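Local structure of 2,4-dihydroxyhept-2-ene-1,7-dioic acid aldolase (Kordia algicida OT-1, 6BDE) at residues A[26-31]-A[52-57]; A[35-38]-A[42-45]; A[84-89]-A[151-156]; A[119-124]-A[129-134]. The protein binds heme b and, as an H-NOX protein, probably senses nitric oxide or related diatomic gases in signalling. The protein carries 1 engineered substitution. All coordinates share one frame; numbering follows the deposited sequence.

Contact 1 of 4, residues A[26-31]-A[52-57]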
loop_
_atom_site.group_PDB
_atom_site.type_symbol
_atom_site.label_atom_id
_atom_site.label_comp_id
_atom_site.label_asym_id
_atom_site.label_seq_id
_atom_site.Cartn_x
_atom_site.Cartn_y
_atom_site.Cartn_z
ATOM N N ILE A 26 -14.657 -4.623 13.992
ATOM C CA ILE A 26 -14.130 -4.065 15.233
ATOM C C ILE A 26 -14.584 -4.901 16.422
ATOM O O ILE A 26 -13.805 -5.174 17.343
ATOM C CB ILE A 26 -14.552 -2.591 15.375
ATOM C CG1 ILE A 26 -13.720 -1.705 14.447
ATOM C CG2 ILE A 26 -14.414 -2.125 16.818
ATOM C CD1 ILE A 26 -14.091 -0.241 14.511
ATOM N N THR A 27 -15.848 -5.331 16.417
ATOM C CA THR A 27 -16.350 -6.162 17.508
ATOM C C THR A 27 -15.660 -7.523 17.530
ATOM O O THR A 27 -15.316 -8.031 18.604
ATOM C CB THR A 27 -17.869 -6.315 17.388
ATOM O OG1 THR A 27 -18.502 -5.082 17.754
ATOM C CG2 THR A 27 -18.378 -7.421 18.298
ATOM N N GLN A 28 -15.426 -8.117 16.355
ATOM C CA GLN A 28 -14.713 -9.388 16.274
ATOM C C GLN A 28 -13.237 -9.273 16.632
ATOM O O GLN A 28 -12.568 -10.307 16.739
ATOM C CB GLN A 28 -14.836 -9.982 14.866
ATOM C CG GLN A 28 -16.251 -10.254 14.401
ATOM C CD GLN A 28 -16.321 -10.575 12.919
ATOM O OE1 GLN A 28 -15.816 -9.824 12.084
ATOM N NE2 GLN A 28 -16.944 -11.699 12.587
ATOM N N SER A 29 -12.717 -8.060 16.819
ATOM C CA SER A 29 -11.296 -7.828 17.024
ATOM C C SER A 29 -11.030 -7.224 18.401
ATOM O O SER A 29 -11.797 -6.389 18.893
ATOM C CB SER A 29 -10.728 -6.895 15.945
ATOM O OG SER A 29 -10.876 -7.439 14.644
ATOM N N GLU A 30 -9.928 -7.662 19.016
ATOM C CA GLU A 30 -9.405 -7.073 20.251
ATOM C C GLU A 30 -7.888 -7.004 20.106
ATOM O O GLU A 30 -7.247 -8.055 20.193
ATOM C CB GLU A 30 -9.799 -7.898 21.480
ATOM C CG GLU A 30 -11.279 -8.286 21.542
ATOM C CD GLU A 30 -11.475 -9.785 21.405
ATOM O OE1 GLU A 30 -11.485 -10.282 20.253
ATOM O OE2 GLU A 30 -11.616 -10.476 22.440
ATOM N N LEU A 31 -7.267 -5.827 19.875
ATOM C CA LEU A 31 -7.698 -4.399 19.765
ATOM C C LEU A 31 -7.592 -3.651 21.100
ATOM O O LEU A 31 -8.586 -3.409 21.787
ATOM C CB LEU A 31 -9.102 -4.197 19.174
ATOM C CG LEU A 31 -9.072 -3.663 17.743
ATOM C CD1 LEU A 31 -8.240 -4.583 16.849
ATOM C CD2 LEU A 31 -10.482 -3.476 17.196
ATOM N N LEU A 52 -8.190 -6.917 8.972
ATOM C CA LEU A 52 -8.156 -7.468 7.621
ATOM C C LEU A 52 -8.662 -8.904 7.595
ATOM O O LEU A 52 -9.435 -9.279 6.707
ATOM C CB LEU A 52 -6.737 -7.390 7.056
ATOM C CG LEU A 52 -6.197 -5.992 6.749
ATOM C CD1 LEU A 52 -4.683 -6.021 6.613
ATOM C CD2 LEU A 52 -6.840 -5.434 5.488
ATOM N N GLN A 53 -8.237 -9.724 8.562
ATOM C CA GLN A 53 -8.654 -11.122 8.581
ATOM C C GLN A 53 -10.155 -11.249 8.808
ATOM O O GLN A 53 -10.813 -12.102 8.200
ATOM C CB GLN A 53 -7.881 -11.884 9.657
ATOM C CG GLN A 53 -6.435 -12.180 9.293
ATOM C CD GLN A 53 -5.651 -12.764 10.453
ATOM O OE1 GLN A 53 -6.100 -12.733 11.599
ATOM N NE2 GLN A 53 -4.471 -13.300 10.161
ATOM N N ASN A 54 -10.716 -10.411 9.682
ATOM C CA ASN A 54 -12.149 -10.481 9.952
ATOM C C ASN A 54 -12.958 -9.933 8.784
ATOM O O ASN A 54 -14.032 -10.457 8.467
ATOM C CB ASN A 54 -12.478 -9.728 11.240
ATOM C CG ASN A 54 -12.113 -10.515 12.483
ATOM O OD1 ASN A 54 -12.394 -11.709 12.580
ATOM N ND2 ASN A 54 -11.481 -9.849 13.442
ATOM N N LEU A 55 -12.462 -8.877 8.133
ATOM C CA LEU A 55 -13.137 -8.357 6.949
ATOM C C LEU A 55 -13.125 -9.379 5.820
ATOM O O LEU A 55 -14.121 -9.538 5.104
ATOM C CB LEU A 55 -12.480 -7.052 6.498
ATOM C CG LEU A 55 -13.118 -6.341 5.302
ATOM C CD1 LEU A 55 -14.486 -5.796 5.668
ATOM C CD2 LEU A 55 -12.214 -5.229 4.791
ATOM N N SER A 56 -12.005 -10.087 5.651
ATOM C CA SER A 56 -11.915 -11.091 4.598
ATOM C C SER A 56 -12.880 -12.243 4.846
ATOM O O SER A 56 -13.522 -12.738 3.912
ATOM C CB SER A 56 -10.480 -11.607 4.489
ATOM O OG SER A 56 -10.348 -12.520 3.413
ATOM N N ALA A 57 -12.997 -12.684 6.100
ATOM C CA ALA A 57 -13.914 -13.774 6.414
ATOM C C ALA A 57 -15.366 -13.343 6.245
ATOM O O ALA A 57 -16.204 -14.130 5.787
ATOM C CB ALA A 57 -13.667 -14.276 7.836
#
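Two kinds of interaction join 26-31 to 52-57, and both converge on Asn-54, with Asn-54 CA lying 6.9 Å from Gln-28 CA. The polar one is a hydrogen bond from Asn-54 ND2 to Ser-29 OG at 2.8 Å. The hydroxyl oxygen lies close to the plane of the amide, yet the N-H...O angle of 131° shows a distinctly bent bond. Ser-29 OG sits beside its own backbone N (chi1 -61°) and is also hydrogen-bonded to Ile-25 O, four residues earlier, in helix 19-27, which gives this buried hydroxyl two hydrogen-bond partners.

The second kind is van der Waals contact between two amide side chains that pass each other in opposite directions, their planes 32° apart. Gln-28 CB rests against Asn-54 ND2 at 3.6 Å, while at the far end of the same side chain Gln-28 OE1 reaches Asn-54 CB at 3.4 Å. That oxygen has its hydrogen bond with Asn-58 ND2, one turn further along the helix, which is consistent with the amide being held alongside Asn-54.

In the fold, the contact ties the chain leaving helix 19-27 to helix 45-59. Leu-55 packs on Met-21 and Ile-25 of helix 19-27 and on Phe-9 and Val-13 of helix 3-17, whereas Ser-56 and Gln-53 touch Ile-63 at the start of helix 63-81.

Contact 2 of 4, residues A[35-38]-A[42-45]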
loop_
_atom_site.group_PDB
_atom_site.type_symbol
_atom_site.label_atom_id
_atom_site.label_comp_id
_atom_site.label_asym_id
_atom_site.label_seq_id
_atom_site.Cartn_x
_atom_site.Cartn_y
_atom_site.Cartn_z
ATOM N N GLY A 35 -10.802 0.146 18.614
ATOM C CA GLY A 35 -11.373 0.663 17.388
ATOM C C GLY A 35 -11.361 2.166 17.225
ATOM O O GLY A 35 -11.950 2.668 16.260
ATOM N N VAL A 36 -10.715 2.903 18.123
ATOM C CA VAL A 36 -10.659 4.359 18.051
ATOM C C VAL A 36 -9.236 4.762 17.692
ATOM O O VAL A 36 -8.294 4.490 18.449
ATOM C CB VAL A 36 -11.107 5.012 19.366
ATOM C CG1 VAL A 36 -11.492 6.464 19.125
ATOM C CG2 VAL A 36 -12.269 4.240 19.971
ATOM N N TYR A 37 -9.085 5.425 16.547
ATOM C CA TYR A 37 -7.781 5.795 16.024
ATOM C C TYR A 37 -7.735 7.283 15.716
ATOM O O TYR A 37 -8.739 7.890 15.334
ATOM C CB TYR A 37 -7.444 5.010 14.750
ATOM C CG TYR A 37 -7.529 3.515 14.912
ATOM C CD1 TYR A 37 -6.495 2.802 15.498
ATOM C CD2 TYR A 37 -8.647 2.815 14.480
ATOM C CE1 TYR A 37 -6.569 1.434 15.647
ATOM C CE2 TYR A 37 -8.732 1.444 14.626
ATOM C CZ TYR A 37 -7.691 0.759 15.210
ATOM O OH TYR A 37 -7.769 -0.608 15.358
ATOM N N THR A 38 -6.548 7.860 15.882
ATOM C CA THR A 38 -6.255 9.219 15.457
ATOM C C THR A 38 -5.128 9.184 14.432
ATOM O O THR A 38 -4.287 8.280 14.447
ATOM C CB THR A 38 -5.858 10.111 16.637
ATOM O OG1 THR A 38 -5.410 11.380 16.146
ATOM C CG2 THR A 38 -4.741 9.466 17.441
ATOM N N THR A 42 -0.041 5.976 16.951
ATOM C CA THR A 42 0.809 4.847 16.593
ATOM C C THR A 42 0.241 3.598 17.247
ATOM O O THR A 42 0.103 3.546 18.472
ATOM C CB THR A 42 2.256 5.075 17.034
ATOM O OG1 THR A 42 2.779 6.234 16.372
ATOM C CG2 THR A 42 3.106 3.872 16.677
ATOM N N TYR A 43 -0.080 2.596 16.431
ATOM C CA TYR A 43 -0.770 1.402 16.891
ATOM C C TYR A 43 -0.080 0.159 16.350
ATOM O O TYR A 43 0.580 0.198 15.308
ATOM C CB TYR A 43 -2.242 1.413 16.458
ATOM C CG TYR A 43 -2.956 2.708 16.775
ATOM C CD1 TYR A 43 -2.936 3.774 15.883
ATOM C CD2 TYR A 43 -3.642 2.866 17.970
ATOM C CE1 TYR A 43 -3.585 4.958 16.174
ATOM C CE2 TYR A 43 -4.293 4.046 18.269
ATOM C CZ TYR A 43 -4.260 5.089 17.367
ATOM O OH TYR A 43 -4.909 6.264 17.664
ATOM N N ARG A 44 -0.245 -0.945 17.074
ATOM C CA ARG A 44 0.339 -2.213 16.661
ATOM C C ARG A 44 -0.297 -2.696 15.364
ATOM O O ARG A 44 -1.509 -2.577 15.166
ATOM C CB ARG A 44 0.151 -3.265 17.756
ATOM C CG ARG A 44 0.963 -3.020 19.021
ATOM C CD ARG A 44 2.331 -2.443 18.704
ATOM N NE ARG A 44 2.401 -1.015 18.999
ATOM C CZ ARG A 44 3.097 -0.139 18.282
ATOM N NH1 ARG A 44 3.784 -0.543 17.223
ATOM N NH2 ARG A 44 3.104 1.142 18.624
ATOM N N PHE A 45 0.534 -3.250 14.476
ATOM C CA PHE A 45 0.015 -3.779 13.219
ATOM C C PHE A 45 -0.901 -4.974 13.452
ATOM O O PHE A 45 -1.766 -5.263 12.617
ATOM C CB PHE A 45 1.163 -4.170 12.290
ATOM C CG PHE A 45 0.716 -4.881 11.044
ATOM C CD1 PHE A 45 0.135 -4.179 10.002
ATOM C CD2 PHE A 45 0.861 -6.253 10.922
ATOM C CE1 PHE A 45 -0.283 -4.831 8.856
ATOM C CE2 PHE A 45 0.445 -6.911 9.780
ATOM C CZ PHE A 45 -0.129 -6.198 8.746
#
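Tyr-43 has the most surface buried here, followed by Tyr-37 and then Thr-38. The two tyrosines form a T-shaped pair: ring centroids are 4.8 Å apart, the planes stand at 85°, and the edge of Tyr-37 meets the face of Tyr-43. Tyr-37 CD1 is the leading atom, 3.5 Å above the plane of the Tyr-43 ring and over its centre. With CG turned beside the backbone N (chi1 -49°), the Tyr-43 side chain spans the gap to residues 36-38, and its hydroxyl arrives at the backbone of Thr-38. There Thr-38 N donates a hydrogen bond to Tyr-43 OH at 2.9 Å, fairly straight at 159°. The methyl Thr-38 CG2 lies against the same Tyr-43 OH at 3.2 Å, and Thr-38 O sits at the ring edge, in plane. Tyr-37 is held from its other end by a hydrogen bond to Glu-47 OE1, and its ring stacks with Phe-6 of helix 3-17. Neither segment is a regular helix or strand: the T-shaped pair and the side chain-to-backbone bond join two parts of the loop between helices 19-27 and 45-59, on the surface of the H-NOX heme domain, with the Tyr-43 side chain about 8 Å from the heme.

Contact 3 of 4, residues A[84-89]-A[151-156]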
loop_
_atom_site.group_PDB
_atom_site.type_symbol
_atom_site.label_atom_id
_atom_site.label_comp_id
_atom_site.label_asym_id
_atom_site.label_seq_id
_atom_site.Cartn_x
_atom_site.Cartn_y
_atom_site.Cartn_z
ATOM N N GLY A 84 3.517 18.180 -3.699
ATOM C CA GLY A 84 4.857 18.628 -4.038
ATOM C C GLY A 84 5.859 17.489 -4.087
ATOM O O GLY A 84 6.733 17.457 -4.958
ATOM N N LEU A 85 5.749 16.543 -3.154
ATOM C CA LEU A 85 6.616 15.370 -3.192
ATOM C C LEU A 85 6.325 14.516 -4.420
ATOM O O LEU A 85 7.243 13.936 -5.013
ATOM C CB LEU A 85 6.448 14.557 -1.907
ATOM C CG LEU A 85 7.299 13.298 -1.724
ATOM C CD1 LEU A 85 8.761 13.660 -1.538
ATOM C CD2 LEU A 85 6.799 12.492 -0.535
ATOM N N LEU A 86 5.056 14.439 -4.825
ATOM C CA LEU A 86 4.701 13.684 -6.021
ATOM C C LEU A 86 5.150 14.407 -7.285
ATOM O O LEU A 86 5.597 13.770 -8.246
ATOM C CB LEU A 86 3.193 13.433 -6.047
ATOM C CG LEU A 86 2.620 12.627 -7.214
ATOM C CD1 LEU A 86 3.273 11.260 -7.299
ATOM C CD2 LEU A 86 1.112 12.494 -7.072
ATOM N N ALA A 87 5.044 15.739 -7.301
ATOM C CA ALA A 87 5.467 16.526 -8.454
ATOM C C ALA A 87 6.975 16.500 -8.666
ATOM O O ALA A 87 7.442 16.964 -9.711
ATOM C CB ALA A 87 4.993 17.972 -8.306
ATOM N N THR A 88 7.739 15.982 -7.702
ATOM C CA THR A 88 9.179 15.841 -7.889
ATOM C C THR A 88 9.499 14.916 -9.058
ATOM O O THR A 88 10.485 15.133 -9.773
ATOM C CB THR A 88 9.817 15.326 -6.592
ATOM O OG1 THR A 88 9.995 16.417 -5.680
ATOM C CG2 THR A 88 11.166 14.663 -6.851
ATOM N N TYR A 89 8.661 13.913 -9.293
ATOM C CA TYR A 89 8.930 12.884 -10.285
ATOM C C TYR A 89 8.126 13.121 -11.557
ATOM O O TYR A 89 7.010 13.644 -11.525
ATOM C CB TYR A 89 8.615 11.501 -9.716
ATOM C CG TYR A 89 9.421 11.192 -8.478
ATOM C CD1 TYR A 89 10.717 10.708 -8.575
ATOM C CD2 TYR A 89 8.894 11.411 -7.212
ATOM C CE1 TYR A 89 11.462 10.435 -7.449
ATOM C CE2 TYR A 89 9.633 11.142 -6.078
ATOM C CZ TYR A 89 10.915 10.653 -6.202
ATOM O OH TYR A 89 11.653 10.384 -5.074
ATOM N N PHE A 151 1.659 4.414 -11.928
ATOM C CA PHE A 151 1.671 4.395 -13.386
ATOM C C PHE A 151 0.469 5.137 -13.957
ATOM O O PHE A 151 0.589 5.838 -14.968
ATOM C CB PHE A 151 1.708 2.953 -13.889
ATOM C CG PHE A 151 3.070 2.331 -13.821
ATOM C CD1 PHE A 151 3.967 2.489 -14.863
ATOM C CD2 PHE A 151 3.461 1.601 -12.710
ATOM C CE1 PHE A 151 5.226 1.927 -14.803
ATOM C CE2 PHE A 151 4.720 1.037 -12.645
ATOM C CZ PHE A 151 5.603 1.201 -13.693
ATOM N N GLU A 152 -0.696 5.001 -13.317
ATOM C CA GLU A 152 -1.882 5.716 -13.775
ATOM C C GLU A 152 -1.705 7.223 -13.633
ATOM O O GLU A 152 -2.195 7.996 -14.466
ATOM C CB GLU A 152 -3.112 5.248 -12.998
ATOM C CG GLU A 152 -4.400 5.953 -13.404
ATOM C CD GLU A 152 -5.641 5.162 -13.048
ATOM O OE1 GLU A 152 -6.755 5.713 -13.182
ATOM O OE2 GLU A 152 -5.505 3.992 -12.631
ATOM N N HIS A 153 -1.005 7.658 -12.581
ATOM C CA HIS A 153 -0.779 9.086 -12.377
ATOM C C HIS A 153 0.020 9.690 -13.527
ATOM O O HIS A 153 -0.220 10.836 -13.925
ATOM C CB HIS A 153 -0.064 9.319 -11.046
ATOM C CG HIS A 153 0.268 10.754 -10.783
ATOM N ND1 HIS A 153 1.560 11.235 -10.802
ATOM C CD2 HIS A 153 -0.524 11.814 -10.497
ATOM C CE1 HIS A 153 1.549 12.530 -10.541
ATOM N NE2 HIS A 153 0.297 12.906 -10.351
ATOM N N PHE A 154 0.970 8.934 -14.075
ATOM C CA PHE A 154 1.784 9.387 -15.194
ATOM C C PHE A 154 1.217 8.961 -16.544
ATOM O O PHE A 154 1.962 8.907 -17.530
ATOM C CB PHE A 154 3.220 8.880 -15.037
ATOM C CG PHE A 154 3.956 9.498 -13.882
ATOM C CD1 PHE A 154 4.296 8.741 -12.772
ATOM C CD2 PHE A 154 4.302 10.838 -13.902
ATOM C CE1 PHE A 154 4.972 9.308 -11.707
ATOM C CE2 PHE A 154 4.977 11.411 -12.841
ATOM C CZ PHE A 154 5.312 10.646 -11.742
ATOM N N ASN A 155 -0.082 8.663 -16.604
ATOM C CA ASN A 155 -0.758 8.264 -17.840
ATOM C C ASN A 155 -0.059 7.072 -18.491
ATOM O O ASN A 155 0.192 7.042 -19.697
ATOM C CB ASN A 155 -0.860 9.441 -18.812
ATOM C CG ASN A 155 -1.557 10.639 -18.200
ATOM O OD1 ASN A 155 -2.582 10.500 -17.531
ATOM N ND2 ASN A 155 -1.000 11.825 -18.419
ATOM N N SER A 156 0.255 6.074 -17.667
ATOM C CA SER A 156 0.951 4.879 -18.116
ATOM C C SER A 156 0.339 3.668 -17.425
ATOM O O SER A 156 -0.582 3.787 -16.611
ATOM C CB SER A 156 2.456 4.978 -17.838
ATOM O OG SER A 156 3.140 3.830 -18.303
#
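A Schellman motif closes helix 140-153 where this contact forms: Asn-155 has positive phi, Ser-156 N bonds to Phe-151 O at 2.7 Å, and Asn-155 N bonds to Glu-152 O. Within this turn, His-153 and Phe-154 direct their rings to helix 83-87 and the chain leaving it. Leu-86 and His-153 come from opposite directions, each with CG trans to its own backbone N (chi1 -179° and 177°), which extends both side chains across the gap. Leu-86 CD2 lies over the imidazole face in a CH-pi contact, 3.6 Å from the ring centroid and 22° off the normal; its nearest ring atom is His-153 NE2 at 3.4 Å. The other branch touches more lightly, with Leu-86 CD1 at 3.9 Å from His-153 ND1.

Phe-154 presents its edge instead. Tyr-89 O lies in the plane of that ring, 3.3 Å from Phe-154 CE2, while Tyr-89 CB touches Phe-154 CZ at 4.0 Å. One face of the Phe-154 ring has His-153 ND1 over its centre. Tyr-89 directs its hydroxyl away, to a hydrogen bond with His-102 ND1.

Chemically, the join rests on dispersion and on weak electrostatics, a carbonyl oxygen facing the electropositive rim of a phenyl ring and a methyl group over an imidazole face; the segments meet with no conventional hydrogen bond or salt bridge between them.

Contact 4 of 4, residues A[119-124]-A[129-134]. With HEM (protoporphyrin IX containing Fe), chain B.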
loop_
_atom_site.group_PDB
_atom_site.type_symbol
_atom_site.label_atom_id
_atom_site.label_comp_id
_atom_site.label_asym_id
_atom_site.label_seq_id
_atom_site.Cartn_x
_atom_site.Cartn_y
_atom_site.Cartn_z
ATOM N N PHE A 119 12.605 -1.535 0.191
ATOM C CA PHE A 119 12.633 -1.837 -1.232
ATOM C C PHE A 119 14.074 -1.757 -1.710
ATOM O O PHE A 119 14.743 -0.739 -1.503
ATOM C CB PHE A 119 11.756 -0.869 -2.033
ATOM C CG PHE A 119 10.283 -1.160 -1.942
ATOM C CD1 PHE A 119 9.695 -2.102 -2.772
ATOM C CD2 PHE A 119 9.485 -0.481 -1.037
ATOM C CE1 PHE A 119 8.339 -2.367 -2.695
ATOM C CE2 PHE A 119 8.128 -0.740 -0.955
ATOM C CZ PHE A 119 7.555 -1.685 -1.784
ATOM N N VAL A 120 14.554 -2.827 -2.335
ATOM C CA VAL A 120 15.922 -2.899 -2.838
ATOM C C VAL A 120 15.862 -3.133 -4.339
ATOM O O VAL A 120 15.326 -4.153 -4.793
ATOM C CB VAL A 120 16.729 -4.005 -2.142
ATOM C CG1 VAL A 120 18.158 -4.025 -2.661
ATOM C CG2 VAL A 120 16.702 -3.808 -0.637
ATOM N N VAL A 121 16.411 -2.195 -5.105
ATOM C CA VAL A 121 16.454 -2.325 -6.557
ATOM C C VAL A 121 17.553 -3.309 -6.933
ATOM O O VAL A 121 18.694 -3.193 -6.467
ATOM C CB VAL A 121 16.685 -0.959 -7.219
ATOM C CG1 VAL A 121 16.813 -1.114 -8.729
ATOM C CG2 VAL A 121 15.557 -0.002 -6.869
ATOM N N GLU A 122 17.209 -4.290 -7.767
ATOM C CA GLU A 122 18.185 -5.216 -8.324
ATOM C C GLU A 122 18.464 -4.978 -9.799
ATOM O O GLU A 122 19.598 -5.176 -10.239
ATOM C CB GLU A 122 17.719 -6.665 -8.130
ATOM C CG GLU A 122 17.670 -7.106 -6.676
ATOM C CD GLU A 122 17.364 -8.583 -6.523
ATOM O OE1 GLU A 122 16.777 -9.172 -7.455
ATOM O OE2 GLU A 122 17.712 -9.156 -5.469
ATOM N N GLU A 123 17.459 -4.560 -10.566
ATOM C CA GLU A 123 17.619 -4.213 -11.971
ATOM C C GLU A 123 16.734 -3.015 -12.280
ATOM O O GLU A 123 15.667 -2.846 -11.684
ATOM C CB GLU A 123 17.257 -5.381 -12.899
ATOM C CG GLU A 123 18.095 -6.633 -12.700
ATOM C CD GLU A 123 17.564 -7.816 -13.481
ATOM O OE1 GLU A 123 16.956 -7.600 -14.550
ATOM O OE2 GLU A 123 17.752 -8.963 -13.023
ATOM N N LYS A 124 17.182 -2.185 -13.220
ATOM C CA LYS A 124 16.424 -0.993 -13.582
ATOM C C LYS A 124 16.807 -0.542 -14.983
ATOM O O LYS A 124 17.992 -0.349 -15.272
ATOM C CB LYS A 124 16.667 0.144 -12.583
ATOM C CG LYS A 124 16.012 1.457 -12.982
ATOM C CD LYS A 124 16.355 2.573 -12.010
ATOM C CE LYS A 124 15.585 3.843 -12.338
ATOM N NZ LYS A 124 15.742 4.240 -13.765
ATOM N N LEU A 129 11.786 -2.464 -13.982
ATOM C CA LEU A 129 12.269 -2.307 -12.616
ATOM C C LEU A 129 11.988 -3.584 -11.841
ATOM O O LEU A 129 10.845 -4.048 -11.802
ATOM C CB LEU A 129 11.602 -1.111 -11.928
ATOM C CG LEU A 129 11.997 -0.875 -10.468
ATOM C CD1 LEU A 129 13.460 -0.478 -10.377
ATOM C CD2 LEU A 129 11.109 0.185 -9.840
ATOM N N THR A 130 13.029 -4.146 -11.230
ATOM C CA THR A 130 12.906 -5.321 -10.376
ATOM C C THR A 130 13.363 -4.942 -8.976
ATOM O O THR A 130 14.513 -4.532 -8.786
ATOM C CB THR A 130 13.727 -6.493 -10.916
ATOM O OG1 THR A 130 13.221 -6.883 -12.200
ATOM C CG2 THR A 130 13.650 -7.682 -9.966
ATOM N N MET A 131 12.465 -5.073 -8.002
ATOM C CA MET A 131 12.745 -4.696 -6.626
ATOM C C MET A 131 12.364 -5.828 -5.683
ATOM O O MET A 131 11.450 -6.610 -5.959
ATOM C CB MET A 131 11.988 -3.423 -6.222
ATOM C CG MET A 131 12.458 -2.163 -6.921
ATOM S SD MET A 131 11.744 -0.684 -6.179
ATOM C CE MET A 131 9.998 -1.000 -6.406
ATOM N N ILE A 132 13.074 -5.902 -4.562
ATOM C CA ILE A 132 12.782 -6.858 -3.502
ATOM C C ILE A 132 12.069 -6.116 -2.381
ATOM O O ILE A 132 12.608 -5.155 -1.818
ATOM C CB ILE A 132 14.057 -7.543 -2.987
ATOM C CG1 ILE A 132 14.810 -8.213 -4.136
ATOM C CG2 ILE A 132 13.707 -8.569 -1.919
ATOM C CD1 ILE A 132 14.018 -9.298 -4.832
ATOM N N TYR A 133 10.858 -6.557 -2.064
ATOM C CA TYR A 133 10.069 -6.000 -0.976
ATOM C C TYR A 133 10.243 -6.880 0.253
ATOM O O TYR A 133 10.107 -8.103 0.168
ATOM C CB TYR A 133 8.593 -5.912 -1.375
ATOM C CG TYR A 133 7.621 -5.733 -0.225
ATOM C CD1 TYR A 133 7.297 -4.466 0.242
ATOM C CD2 TYR A 133 7.008 -6.827 0.373
ATOM C CE1 TYR A 133 6.404 -4.294 1.282
ATOM C CE2 TYR A 133 6.116 -6.665 1.417
ATOM C CZ TYR A 133 5.818 -5.396 1.867
ATOM O OH TYR A 133 4.928 -5.224 2.903
ATOM N N LYS A 134 10.555 -6.260 1.389
ATOM C CA LYS A 134 10.731 -6.981 2.644
ATOM C C LYS A 134 9.979 -6.247 3.743
ATOM O O LYS A 134 10.206 -5.053 3.961
ATOM C CB LYS A 134 12.214 -7.120 3.002
ATOM C CG LYS A 134 12.923 -8.230 2.245
ATOM C CD LYS A 134 14.285 -8.544 2.845
ATOM C CE LYS A 134 15.010 -9.594 2.018
ATOM N NZ LYS A 134 16.300 -10.011 2.632
HETATM C CHA HEM B . 3.549 2.203 4.752
HETATM C CHB HEM B . 3.641 7.445 3.338
HETATM C CHC HEM B . 4.892 6.043 -1.843
HETATM C CHD HEM B . 4.557 0.774 -0.484
HETATM C C1A HEM B . 3.546 3.873 4.412
HETATM C C2A HEM B . 2.964 4.547 5.512
HETATM C C3A HEM B . 2.992 5.835 5.159
HETATM C C4A HEM B . 3.577 5.838 3.877
HETATM C CMA HEM B . 2.504 7.035 5.968
HETATM C CAA HEM B . 2.453 3.948 6.822
HETATM C CBA HEM B . 3.625 3.898 7.807
HETATM C CGA HEM B . 3.171 3.437 9.189
HETATM O O1A HEM B . 3.959 3.525 10.169
HETATM O O2A HEM B . 2.013 2.972 9.356
HETATM C C1B HEM B . 3.968 7.295 1.723
HETATM C C2B HEM B . 3.802 8.528 0.813
HETATM C C3B HEM B . 4.139 8.095 -0.503
HETATM C C4B HEM B . 4.496 6.646 -0.347
HETATM C CMB HEM B . 3.373 9.930 1.246
HETATM C CAB HEM B . 4.162 8.910 -1.792
HETATM C CBB HEM B . 4.897 9.998 -1.886
HETATM C C1C HEM B . 4.787 4.354 -1.583
HETATM C C2C HEM B . 4.719 3.666 -2.815
HETATM C C3C HEM B . 4.636 2.369 -2.472
HETATM C C4C HEM B . 4.667 2.367 -1.064
HETATM C CMC HEM B . 4.738 4.261 -4.220
HETATM C CAC HEM B . 4.545 1.162 -3.400
HETATM C CBC HEM B . 5.610 0.420 -3.610
HETATM C C1D HEM B . 4.207 1.011 1.137
HETATM C C2D HEM B . 3.738 -0.294 1.737
HETATM C C3D HEM B . 3.461 0.012 3.097
HETATM C C4D HEM B . 3.773 1.514 3.272
HETATM C CMD HEM B . 3.606 -1.651 1.050
HETATM C CAD HEM B . 2.959 -0.960 4.164
HETATM C CBD HEM B . 3.977 -1.116 5.289
HETATM C CGD HEM B . 4.814 -2.364 5.033
HETATM O O1D HEM B . 4.760 -2.929 3.909
HETATM O O2D HEM B . 5.556 -2.817 5.943
HETATM N NA HEM B . 3.906 4.611 3.279
HETATM N NB HEM B . 4.354 5.998 0.984
HETATM N NC HEM B . 4.695 3.605 -0.405
HETATM N ND HEM B . 4.199 2.239 1.978
HETATM FE FE HEM B . 4.820 4.114 1.545
#
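Different first torsions bring Phe-119 and Tyr-133 together: Phe-119 CG lies beside its backbone N (chi1 -77°), whereas Tyr-133 CG swings trans to its own (chi1 163°), and Phe-119 CZ meets Tyr-133 CD1 at 3.5 Å. The rings are oblique, with planes 52° apart. Phe-119 CZ also touches heme CBC at 3.4 Å, while Tyr-133 OH donates a hydrogen bond to propionate oxygen O1D (2.5 Å), which lies in the plane of the Tyr-133 ring, at its edge. Behind them, Met-131 CE packs on Phe-119 CD1, Met-131 SD makes an oblique Met-aromatic contact with that ring, and Val-121 CG2 packs on Met-131 CG.

The backbones form an antiparallel pairing interrupted by a classic beta bulge. Val-120 and Ile-132 are a hydrogen-bonded pair; then Glu-122 and Glu-123 both face Thr-130. Glu-122 N donates to Thr-130 O at 2.9 Å. Glu-123 N reaches Thr-130 O weakly, at 3.4 Å. Thr-130 N returns a nearly straight bond to Glu-123 O. From the bulge, Glu-122 OE2 lies against Ile-132 CG1 at 3.3 Å. Ser-135 and Arg-137 also hydrogen-bond the heme.

In the fold
The four contacts fall into two groups on opposite sides of the chain's centre. Contact 2 is nested inside the loop closed by contact 1, and they touch through packing of Ile-26 CD1 on Gly-35 O at 4.0 Å. Contact 4 is nested in the longer loop closed by contact 3; their centres are 19 Å apart, and strand 128-134 leads on to helix 140-153. Between the groups, contacts 2 and 4 approach to about 8 Å between nearest atoms. The heme lies between the two groups: contact 4 touches it directly, contact 3 does so through Leu-85, the Tyr-43 side chain of contact 2 is about 8 Å away, and contact 1 lies away from the heme site.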